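Local coordinates for protein L544 (Acanthamoeba polyphaga mimivirus, PDB 4AMQ) that probably acts as a metal-dependent nucleotidyl transferase, with a pair of manganese ions held by aspartates of its nucleotidyltransferase domain, at residues I61-D66 with F273-Q278; Y207-F212 with K301-S306; E243-L248 with K358-Y363. One frame throughout, in Å; residues are numbered along the deposited sequence.

Overall arrangement
Two of the three contacts, 1 and 2, join the nucleotidyltransferase domain of L544 to its helical domain; contact 3 lies within the latter. Along the chain the partners interleave: 61-66, 207-212, 243-248, then 273-278, 301-306 and 358-363. The centres of contacts 1 and 2 are about 14 Å apart; their helices, 274-292 and 297-311, are consecutive, and their other halves lead into or lie on the neighbouring parallel strands 66-72 and 209-217. The two seams thus probably hold the helical domain beside the metal-binding strands. Contact 3, about 16 Å from contact 1 between centres, meets it where Y276 and Q359 probably hydrogen-bond. Contacts 2 and 3 do not touch.

Contact 1 (I61-D66 with F273-Q278); sequences IPYITD and FGLYKQ. With MN (manganese (II) ion), chain B; MN (manganese (II) ion), chain C.
One face of the Y63 ring lies against the first turn of helix 274-292: the backbone N of L275 sits over its centre, and CB of L275 makes a CH-pi contact, 4.3 Å from the ring centroid and 22° off the normal. At the ring's edge, near its plane, stands the amide nitrogen of Q278, while CA of G274 comes obliquely to within 3.5 Å of CD2 of Y63. Lacking a side chain, G274 lets the ring settle this close. With CG anti to the backbone N (chi1 -166°) and the chain extended beyond it, Q278 reaches across to the loop, where NE2 donates to O of I64 over 2.9 Å. NE2 also bonds O of L24, and OE1 is held by R282, fixing the amide's rotation. This loop leads into strand 66-72 and a DxD motif: D66 and D68 bind both manganese ions, and D213 joins them at one. Both oxygens of D66 reach the ion of chain B, OD1 at 2.4 Å and OD2 at 2.6 Å; OD2 also binds the ion of chain C at 2.2 Å, so the carboxylate bridges the two. OG1 of T65 donates to OD1 of D66, which accepts with its anti lone pair. NZ of K277, salt-bridged to E270, meets CD1 of I61 and donates to a water that donates in turn to O of Y63 and O of G274.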
loop_
_atom_site.group_PDB
_atom_site.type_symbol
_atom_site.label_atom_id
_atom_site.label_comp_id
_atom_site.label_asym_id
_atom_site.label_seq_id
_atom_site.Cartn_x
_atom_site.Cartn_y
_atom_site.Cartn_z
ATOM N N ILE A 61 -2.658 2.073 -15.960
ATOM C CA ILE A 61 -1.229 1.845 -16.160
ATOM C C ILE A 61 -0.977 0.398 -16.573
ATOM O O ILE A 61 -1.649 -0.513 -16.094
ATOM C CB ILE A 61 -0.410 2.166 -14.894
ATOM C CG1 ILE A 61 -0.833 1.259 -13.734
ATOM C CG2 ILE A 61 -0.557 3.636 -14.518
ATOM C CD1 ILE A 61 0.061 1.367 -12.522
ATOM N N PRO A 62 -0.004 0.184 -17.471
ATOM C CA PRO A 62 0.245 -1.146 -18.038
ATOM C C PRO A 62 0.616 -2.189 -16.982
ATOM O O PRO A 62 0.144 -3.320 -17.057
ATOM C CB PRO A 62 1.416 -0.909 -18.999
ATOM C CG PRO A 62 2.052 0.356 -18.537
ATOM C CD PRO A 62 0.933 1.192 -17.994
ATOM N N TYR A 63 1.445 -1.812 -16.013
ATOM C CA TYR A 63 1.860 -2.751 -14.979
ATOM C C TYR A 63 1.036 -2.586 -13.712
ATOM O O TYR A 63 1.477 -1.953 -12.753
ATOM C CB TYR A 63 3.347 -2.591 -14.671
ATOM C CG TYR A 63 4.251 -2.969 -15.823
ATOM C CD1 TYR A 63 4.606 -4.294 -16.046
ATOM C CD2 TYR A 63 4.751 -2.000 -16.686
ATOM C CE1 TYR A 63 5.436 -4.643 -17.096
ATOM C CE2 TYR A 63 5.580 -2.339 -17.737
ATOM C CZ TYR A 63 5.919 -3.661 -17.939
ATOM O OH TYR A 63 6.744 -4.002 -18.986
ATOM N N ILE A 64 -0.158 -3.169 -13.713
ATOM C CA ILE A 64 -1.095 -3.014 -12.604
ATOM C C ILE A 64 -0.438 -3.254 -11.244
ATOM O O ILE A 64 0.270 -4.243 -11.050
ATOM C CB ILE A 64 -2.307 -3.952 -12.760
ATOM C CG1 ILE A 64 -3.037 -3.656 -14.072
ATOM C CG2 ILE A 64 -3.255 -3.807 -11.577
ATOM C CD1 ILE A 64 -4.243 -4.530 -14.308
ATOM N N THR A 65 -0.675 -2.334 -10.313
ATOM C CA THR A 65 -0.132 -2.440 -8.963
ATOM C C THR A 65 -1.234 -2.768 -7.965
ATOM O O THR A 65 -1.178 -3.787 -7.276
ATOM C CB THR A 65 0.570 -1.143 -8.537
ATOM O OG1 THR A 65 -0.331 -0.037 -8.685
ATOM C CG2 THR A 65 1.799 -0.905 -9.395
ATOM N N ASP A 66 -2.239 -1.902 -7.897
ATOM C CA ASP A 66 -3.374 -2.124 -7.019
ATOM C C ASP A 66 -4.601 -1.383 -7.535
ATOM O O ASP A 66 -4.527 -0.651 -8.523
ATOM C CB ASP A 66 -3.045 -1.667 -5.600
ATOM C CG ASP A 66 -2.832 -0.169 -5.509
ATOM O OD1 ASP A 66 -2.047 0.375 -6.312
ATOM O OD2 ASP A 66 -3.461 0.468 -4.643
ATOM N N PHE A 273 9.977 1.975 -16.689
ATOM C CA PHE A 273 10.321 1.494 -15.354
ATOM C C PHE A 273 9.117 0.899 -14.628
ATOM O O PHE A 273 9.166 0.652 -13.424
ATOM C CB PHE A 273 10.939 2.619 -14.523
ATOM C CG PHE A 273 12.204 3.179 -15.113
ATOM C CD1 PHE A 273 13.339 2.392 -15.224
ATOM C CD2 PHE A 273 12.260 4.493 -15.548
ATOM C CE1 PHE A 273 14.501 2.904 -15.768
ATOM C CE2 PHE A 273 13.422 5.010 -16.089
ATOM C CZ PHE A 273 14.544 4.214 -16.199
ATOM N N GLY A 274 8.042 0.668 -15.370
ATOM C CA GLY A 274 6.815 0.142 -14.803
ATOM C C GLY A 274 6.980 -1.134 -13.995
ATOM O O GLY A 274 6.364 -1.286 -12.943
ATOM N N LEU A 275 7.812 -2.052 -14.480
ATOM C CA LEU A 275 7.974 -3.353 -13.827
ATOM C C LEU A 275 8.755 -3.246 -12.516
ATOM O O LEU A 275 8.512 -4.002 -11.576
ATOM C CB LEU A 275 8.633 -4.367 -14.772
ATOM C CG LEU A 275 8.777 -5.794 -14.229
ATOM C CD1 LEU A 275 7.456 -6.306 -13.670
ATOM C CD2 LEU A 275 9.316 -6.743 -15.300
ATOM N N TYR A 276 9.693 -2.306 -12.457
ATOM C CA TYR A 276 10.415 -2.034 -11.219
ATOM C C TYR A 276 9.449 -1.630 -10.109
ATOM O O TYR A 276 9.569 -2.086 -8.974
ATOM C CB TYR A 276 11.444 -0.920 -11.420
ATOM C CG TYR A 276 12.581 -1.267 -12.356
ATOM C CD1 TYR A 276 12.413 -1.210 -13.730
ATOM C CD2 TYR A 276 13.826 -1.636 -11.862
ATOM C CE1 TYR A 276 13.445 -1.519 -14.589
ATOM C CE2 TYR A 276 14.867 -1.946 -12.718
ATOM C CZ TYR A 276 14.669 -1.886 -14.081
ATOM O OH TYR A 276 15.695 -2.190 -14.945
ATOM N N LYS A 277 8.498 -0.763 -10.441
ATOM C CA LYS A 277 7.527 -0.286 -9.461
ATOM C C LYS A 277 6.558 -1.396 -9.058
ATOM O O LYS A 277 6.200 -1.521 -7.888
ATOM C CB LYS A 277 6.767 0.939 -9.996
ATOM C CG LYS A 277 5.545 1.336 -9.180
ATOM C CD LYS A 277 5.166 2.800 -9.408
ATOM C CE LYS A 277 4.870 3.107 -10.870
ATOM N NZ LYS A 277 3.607 2.472 -11.338
ATOM N N GLN A 278 6.148 -2.206 -10.028
ATOM C CA GLN A 278 5.185 -3.270 -9.767
ATOM C C GLN A 278 5.780 -4.327 -8.839
ATOM O O GLN A 278 5.107 -4.821 -7.940
ATOM C CB GLN A 278 4.704 -3.908 -11.075
ATOM C CG GLN A 278 3.458 -4.774 -10.916
ATOM C CD GLN A 278 3.254 -5.729 -12.078
ATOM O OE1 GLN A 278 4.115 -6.563 -12.370
ATOM N NE2 GLN A 278 2.112 -5.616 -12.744
HETATM MN MN MN B . -3.025 2.540 -6.164
HETATM MN MN MN C . -3.898 1.483 -2.744
HETATM O O HOH W 1 3.866 -0.476 -11.964
HETATM O O HOH W 2 1.094 2.847 -9.078
HETATM O O HOH W 3 -0.856 2.991 -6.591
HETATM O O HOH W 4 -1.728 0.945 -1.492
#

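Contact 2 (Y207-F212 with K301-S306); sequences YYPIGF and KSIIIS
Y208 carries CG between its backbone N and carbonyl carbon (chi1 60°), which lays the CD2 side of its ring beside S306 on helix 297-311. S306 has the same kind of first torsion, 73°, and turns OG back to its own helix, where it donates to O of I303 over 2.8 Å; R282 adds a weak bond. Toward the tyrosine the hydroxyl only packs, with OG of S306 3.6 Å from CD2 of Y208, in an oblique approach. Next to it, CG1 of I303 touches CB of Y208 and comes within 3.8 Å of CD of P209. At the chain's approach to strand 209-217, CB of S302 rests 3.4 Å from O of Y207, while OG of S302 bonds to O of T299. Helix 274-292 packs alongside: Q278 and R282 touch Y208, and I289 touches P209. The start of a sheet strand in the nucleotidyltransferase domain is thus packed on two consecutive helices of the helical domain. Because both serine hydroxyls bond to carbonyls of their own helical region, the direct fit between the segments rests on van der Waals packing, supplemented by one water that donates to O of S302 and, weakly, to O of Y207.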
loop_
_atom_site.group_PDB
_atom_site.type_symbol
_atom_site.label_atom_id
_atom_site.label_comp_id
_atom_site.label_asym_id
_atom_site.label_seq_id
_atom_site.Cartn_x
_atom_site.Cartn_y
_atom_site.Cartn_z
ATOM N N TYR A 207 -2.291 -15.097 -11.004
ATOM C CA TYR A 207 -1.237 -15.897 -10.381
ATOM C C TYR A 207 -0.892 -15.497 -8.942
ATOM O O TYR A 207 -0.255 -16.267 -8.223
ATOM C CB TYR A 207 0.034 -15.856 -11.232
ATOM C CG TYR A 207 -0.104 -16.493 -12.595
ATOM C CD1 TYR A 207 -0.584 -15.768 -13.676
ATOM C CD2 TYR A 207 0.255 -17.820 -12.805
ATOM C CE1 TYR A 207 -0.710 -16.343 -14.926
ATOM C CE2 TYR A 207 0.135 -18.406 -14.052
ATOM C CZ TYR A 207 -0.349 -17.661 -15.109
ATOM O OH TYR A 207 -0.473 -18.233 -16.353
ATOM N N TYR A 208 -1.296 -14.298 -8.527
ATOM C CA TYR A 208 -0.957 -13.808 -7.189
ATOM C C TYR A 208 -1.906 -12.692 -6.722
ATOM O O TYR A 208 -2.641 -12.124 -7.528
ATOM C CB TYR A 208 0.507 -13.347 -7.152
ATOM C CG TYR A 208 0.823 -12.221 -8.116
ATOM C CD1 TYR A 208 0.493 -10.904 -7.805
ATOM C CD2 TYR A 208 1.455 -12.470 -9.332
ATOM C CE1 TYR A 208 0.779 -9.868 -8.677
ATOM C CE2 TYR A 208 1.746 -11.437 -10.213
ATOM C CZ TYR A 208 1.402 -10.137 -9.877
ATOM O OH TYR A 208 1.681 -9.098 -10.738
ATOM N N PRO A 209 -1.894 -12.383 -5.412
ATOM C CA PRO A 209 -2.813 -11.405 -4.804
ATOM C C PRO A 209 -2.553 -9.960 -5.221
ATOM O O PRO A 209 -1.408 -9.557 -5.410
ATOM C CB PRO A 209 -2.544 -11.556 -3.301
ATOM C CG PRO A 209 -1.846 -12.866 -3.152
ATOM C CD PRO A 209 -1.059 -13.047 -4.400
ATOM N N ILE A 210 -3.632 -9.196 -5.346
ATOM C CA ILE A 210 -3.579 -7.782 -5.698
ATOM C C ILE A 210 -4.385 -6.990 -4.671
ATOM O O ILE A 210 -5.465 -7.410 -4.264
ATOM C CB ILE A 210 -4.160 -7.543 -7.106
ATOM C CG1 ILE A 210 -3.329 -8.288 -8.147
ATOM C CG2 ILE A 210 -4.202 -6.065 -7.437
ATOM C CD1 ILE A 210 -1.888 -7.833 -8.196
ATOM N N GLY A 211 -3.851 -5.856 -4.240
ATOM C CA GLY A 211 -4.525 -5.037 -3.253
ATOM C C GLY A 211 -5.715 -4.293 -3.833
ATOM O O GLY A 211 -5.629 -3.697 -4.902
ATOM N N PHE A 212 -6.837 -4.358 -3.128
ATOM C CA PHE A 212 -8.005 -3.551 -3.446
ATOM C C PHE A 212 -8.335 -2.726 -2.210
ATOM O O PHE A 212 -8.722 -3.278 -1.179
ATOM C CB PHE A 212 -9.203 -4.439 -3.811
ATOM C CG PHE A 212 -9.153 -4.995 -5.209
ATOM C CD1 PHE A 212 -8.255 -5.995 -5.544
ATOM C CD2 PHE A 212 -10.006 -4.515 -6.190
ATOM C CE1 PHE A 212 -8.212 -6.507 -6.834
ATOM C CE2 PHE A 212 -9.967 -5.024 -7.480
ATOM C CZ PHE A 212 -9.070 -6.021 -7.801
ATOM N N LYS A 301 4.404 -18.957 -1.914
ATOM C CA LYS A 301 5.082 -19.610 -3.023
ATOM C C LYS A 301 4.675 -19.010 -4.362
ATOM O O LYS A 301 5.515 -18.795 -5.230
ATOM C CB LYS A 301 4.803 -21.117 -3.022
ATOM C CG LYS A 301 5.295 -21.820 -4.273
ATOM C CD LYS A 301 4.969 -23.308 -4.263
ATOM C CE LYS A 301 5.784 -24.054 -3.225
ATOM N NZ LYS A 301 5.606 -25.528 -3.363
ATOM N N SER A 302 3.383 -18.749 -4.536
ATOM C CA SER A 302 2.907 -18.185 -5.790
ATOM C C SER A 302 3.542 -16.811 -6.024
ATOM O O SER A 302 3.944 -16.486 -7.137
ATOM C CB SER A 302 1.374 -18.102 -5.815
ATOM O OG SER A 302 0.894 -17.052 -4.990
ATOM N N ILE A 303 3.643 -16.017 -4.962
ATOM C CA ILE A 303 4.261 -14.702 -5.050
ATOM C C ILE A 303 5.745 -14.808 -5.402
ATOM O O ILE A 303 6.224 -14.125 -6.307
ATOM C CB ILE A 303 4.092 -13.905 -3.741
ATOM C CG1 ILE A 303 2.645 -13.424 -3.590
ATOM C CG2 ILE A 303 5.057 -12.724 -3.707
ATOM C CD1 ILE A 303 2.366 -12.709 -2.277
ATOM N N ILE A 304 6.461 -15.673 -4.687
ATOM C CA ILE A 304 7.892 -15.874 -4.916
ATOM C C ILE A 304 8.178 -16.372 -6.331
ATOM O O ILE A 304 9.119 -15.925 -6.982
ATOM C CB ILE A 304 8.489 -16.868 -3.904
ATOM C CG1 ILE A 304 8.510 -16.257 -2.501
ATOM C CG2 ILE A 304 9.896 -17.281 -4.321
ATOM C CD1 ILE A 304 9.440 -15.075 -2.363
ATOM N N ILE A 305 7.362 -17.303 -6.805
ATOM C CA ILE A 305 7.512 -17.817 -8.162
ATOM C C ILE A 305 7.330 -16.725 -9.215
ATOM O O ILE A 305 8.104 -16.645 -10.174
ATOM C CB ILE A 305 6.534 -18.968 -8.436
ATOM C CG1 ILE A 305 7.044 -20.249 -7.768
ATOM C CG2 ILE A 305 6.359 -19.170 -9.934
ATOM C CD1 ILE A 305 6.137 -21.452 -7.958
ATOM N N SER A 306 6.312 -15.885 -9.040
ATOM C CA SER A 306 6.056 -14.811 -9.993
ATOM C C SER A 306 7.197 -13.802 -10.005
ATOM O O SER A 306 7.515 -13.232 -11.046
ATOM C CB SER A 306 4.734 -14.100 -9.685
ATOM O OG SER A 306 4.849 -13.279 -8.535
HETATM O O HOH W 5 2.800 -17.348 -9.501
#

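Contact 3 (E243-L248 with K358-Y363); sequences EYYFML and KQSKKY
Y244 and K361 lie side by side and point the same way, the aliphatic part of the lysine running over one face of the phenol ring. CG of K361 is 3.8 Å from the ring centroid and 23° off the normal, a CH-pi contact offset toward the rim. A first torsion near trans (chi1 177°) starts the lysine off straight, and the chain bends only at its last torsion, which carries NZ to the ring's oxygen: a weak hydrogen bond of 3.3 Å runs from NZ of K361 to OH of Y244. Beside this pair, S360 presses against the loop backbone, its CB 3.7 Å from C of Y244. OG of S360 sits 3.4 Å from CB of Y245 and also comes up to that ring at its edge, near the ring plane. This is packing, since OG bonds to O of V356 one turn earlier in its helix. Further along, CD2 of L248 covers the backbone of Y363, 3.9 Å from its C atom.

Around this first shell, N357 accepts a bond from the backbone N of Y245 through OD1, and the hydroxyl of Y245 bonds to O of I269, tying the loop to two helices. L248 and Y363 both pack on I268 of helix 259-272, and F273, at the junction of helices 259-272 and 274-292, touches S360. A type I beta turn, Y245 to L248, running into helix 248-254 is laid against the long helix 334-368, both within the helical domain.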
loop_
_atom_site.group_PDB
_atom_site.type_symbol
_atom_site.label_atom_id
_atom_site.label_comp_id
_atom_site.label_asym_id
_atom_site.label_seq_id
_atom_site.Cartn_x
_atom_site.Cartn_y
_atom_site.Cartn_z
ATOM N N GLU A 243 16.330 9.375 -4.228
ATOM C CA GLU A 243 15.504 8.353 -4.862
ATOM C C GLU A 243 14.982 8.902 -6.186
ATOM O O GLU A 243 13.832 9.334 -6.281
ATOM C CB GLU A 243 14.329 7.965 -3.961
ATOM C CG GLU A 243 14.721 7.319 -2.641
ATOM C CD GLU A 243 15.027 8.330 -1.555
ATOM O OE1 GLU A 243 14.860 9.544 -1.801
ATOM O OE2 GLU A 243 15.435 7.911 -0.450
ATOM N N TYR A 244 15.833 8.875 -7.205
ATOM C CA TYR A 244 15.576 9.590 -8.453
ATOM C C TYR A 244 14.352 9.112 -9.230
ATOM O O TYR A 244 13.755 9.878 -9.982
ATOM C CB TYR A 244 16.823 9.568 -9.340
ATOM C CG TYR A 244 17.991 10.312 -8.730
ATOM C CD1 TYR A 244 17.851 11.627 -8.303
ATOM C CD2 TYR A 244 19.224 9.692 -8.554
ATOM C CE1 TYR A 244 18.910 12.312 -7.735
ATOM C CE2 TYR A 244 20.289 10.368 -7.986
ATOM C CZ TYR A 244 20.127 11.678 -7.579
ATOM O OH TYR A 244 21.183 12.354 -7.012
ATOM N N TYR A 245 13.982 7.848 -9.055
ATOM C CA TYR A 245 12.790 7.325 -9.710
ATOM C C TYR A 245 11.525 7.919 -9.098
ATOM O O TYR A 245 10.614 8.341 -9.810
ATOM C CB TYR A 245 12.742 5.803 -9.620
ATOM C CG TYR A 245 11.459 5.221 -10.159
ATOM C CD1 TYR A 245 11.160 5.294 -11.512
ATOM C CD2 TYR A 245 10.546 4.600 -9.318
ATOM C CE1 TYR A 245 9.994 4.768 -12.011
ATOM C CE2 TYR A 245 9.371 4.064 -9.812
ATOM C CZ TYR A 245 9.103 4.151 -11.160
ATOM O OH TYR A 245 7.939 3.619 -11.664
ATOM N N PHE A 246 11.476 7.950 -7.772
ATOM C CA PHE A 246 10.307 8.464 -7.075
ATOM C C PHE A 246 10.242 9.992 -7.103
ATOM O O PHE A 246 9.180 10.580 -6.899
ATOM C CB PHE A 246 10.255 7.919 -5.646
ATOM C CG PHE A 246 10.034 6.432 -5.584
ATOM C CD1 PHE A 246 8.756 5.904 -5.694
ATOM C CD2 PHE A 246 11.102 5.561 -5.438
ATOM C CE1 PHE A 246 8.547 4.536 -5.650
ATOM C CE2 PHE A 246 10.899 4.193 -5.394
ATOM C CZ PHE A 246 9.619 3.680 -5.497
ATOM N N MET A 247 11.376 10.626 -7.378
ATOM C CA MET A 247 11.426 12.076 -7.511
ATOM C C MET A 247 10.863 12.527 -8.857
ATOM O O MET A 247 10.647 13.716 -9.078
ATOM C CB MET A 247 12.856 12.584 -7.324
ATOM C CG MET A 247 13.411 12.330 -5.927
ATOM S SD MET A 247 15.214 12.346 -5.849
ATOM C CE MET A 247 15.557 14.078 -6.157
ATOM N N LEU A 248 10.626 11.572 -9.754
ATOM C CA LEU A 248 9.965 11.866 -11.021
ATOM C C LEU A 248 8.478 12.133 -10.807
ATOM O O LEU A 248 7.848 12.831 -11.599
ATOM C CB LEU A 248 10.135 10.708 -12.009
ATOM C CG LEU A 248 11.530 10.415 -12.564
ATOM C CD1 LEU A 248 11.492 9.164 -13.426
ATOM C CD2 LEU A 248 12.067 11.595 -13.360
ATOM N N LYS A 358 19.036 4.565 -9.934
ATOM C CA LYS A 358 20.235 4.799 -10.730
ATOM C C LYS A 358 19.884 5.063 -12.189
ATOM O O LYS A 358 20.388 6.005 -12.797
ATOM C CB LYS A 358 21.180 3.598 -10.640
ATOM C CG LYS A 358 22.494 3.789 -11.382
ATOM C CD LYS A 358 23.156 2.455 -11.694
ATOM C CE LYS A 358 24.576 2.655 -12.204
ATOM N NZ LYS A 358 24.641 3.655 -13.306
ATOM N N GLN A 359 19.018 4.223 -12.746
ATOM C CA GLN A 359 18.614 4.351 -14.140
ATOM C C GLN A 359 17.695 5.548 -14.356
ATOM O O GLN A 359 17.387 5.904 -15.495
ATOM C CB GLN A 359 17.903 3.081 -14.611
ATOM C CG GLN A 359 18.749 1.820 -14.553
ATOM C CD GLN A 359 17.959 0.587 -14.935
ATOM O OE1 GLN A 359 17.542 0.429 -16.085
ATOM N NE2 GLN A 359 17.733 -0.292 -13.967
ATOM N N SER A 360 17.253 6.163 -13.262
ATOM C CA SER A 360 16.289 7.258 -13.339
ATOM C C SER A 360 16.933 8.636 -13.202
ATOM O O SER A 360 16.339 9.641 -13.585
ATOM C CB SER A 360 15.203 7.094 -12.273
ATOM O OG SER A 360 14.293 6.069 -12.623
ATOM N N LYS A 361 18.147 8.676 -12.660
ATOM C CA LYS A 361 18.800 9.937 -12.315
ATOM C C LYS A 361 18.860 10.927 -13.470
ATOM O O LYS A 361 18.677 12.128 -13.271
ATOM C CB LYS A 361 20.208 9.684 -11.769
ATOM C CG LYS A 361 20.992 10.954 -11.461
ATOM C CD LYS A 361 22.328 10.647 -10.798
ATOM C CE LYS A 361 23.183 11.900 -10.682
ATOM N NZ LYS A 361 22.495 13.006 -9.953
ATOM N N LYS A 362 19.114 10.418 -14.671
ATOM C CA LYS A 362 19.265 11.264 -15.849
ATOM C C LYS A 362 17.940 11.858 -16.306
ATOM O O LYS A 362 17.888 13.003 -16.758
ATOM C CB LYS A 362 19.906 10.478 -16.989
ATOM C CG LYS A 362 19.366 9.069 -17.123
ATOM C CD LYS A 362 19.912 8.369 -18.358
ATOM C CE LYS A 362 19.370 8.993 -19.627
ATOM N NZ LYS A 362 19.618 8.139 -20.822
ATOM N N TYR A 363 16.868 11.078 -16.197
ATOM C CA TYR A 363 15.551 11.585 -16.553
ATOM C C TYR A 363 15.098 12.632 -15.549
ATOM O O TYR A 363 14.367 13.560 -15.892
ATOM C CB TYR A 363 14.537 10.452 -16.652
ATOM C CG TYR A 363 14.910 9.447 -17.708
ATOM C CD1 TYR A 363 14.577 9.658 -19.037
ATOM C CD2 TYR A 363 15.616 8.297 -17.381
ATOM C CE1 TYR A 363 14.926 8.750 -20.011
ATOM C CE2 TYR A 363 15.972 7.383 -18.349
ATOM C CZ TYR A 363 15.623 7.614 -19.664
ATOM O OH TYR A 363 15.970 6.711 -20.641
#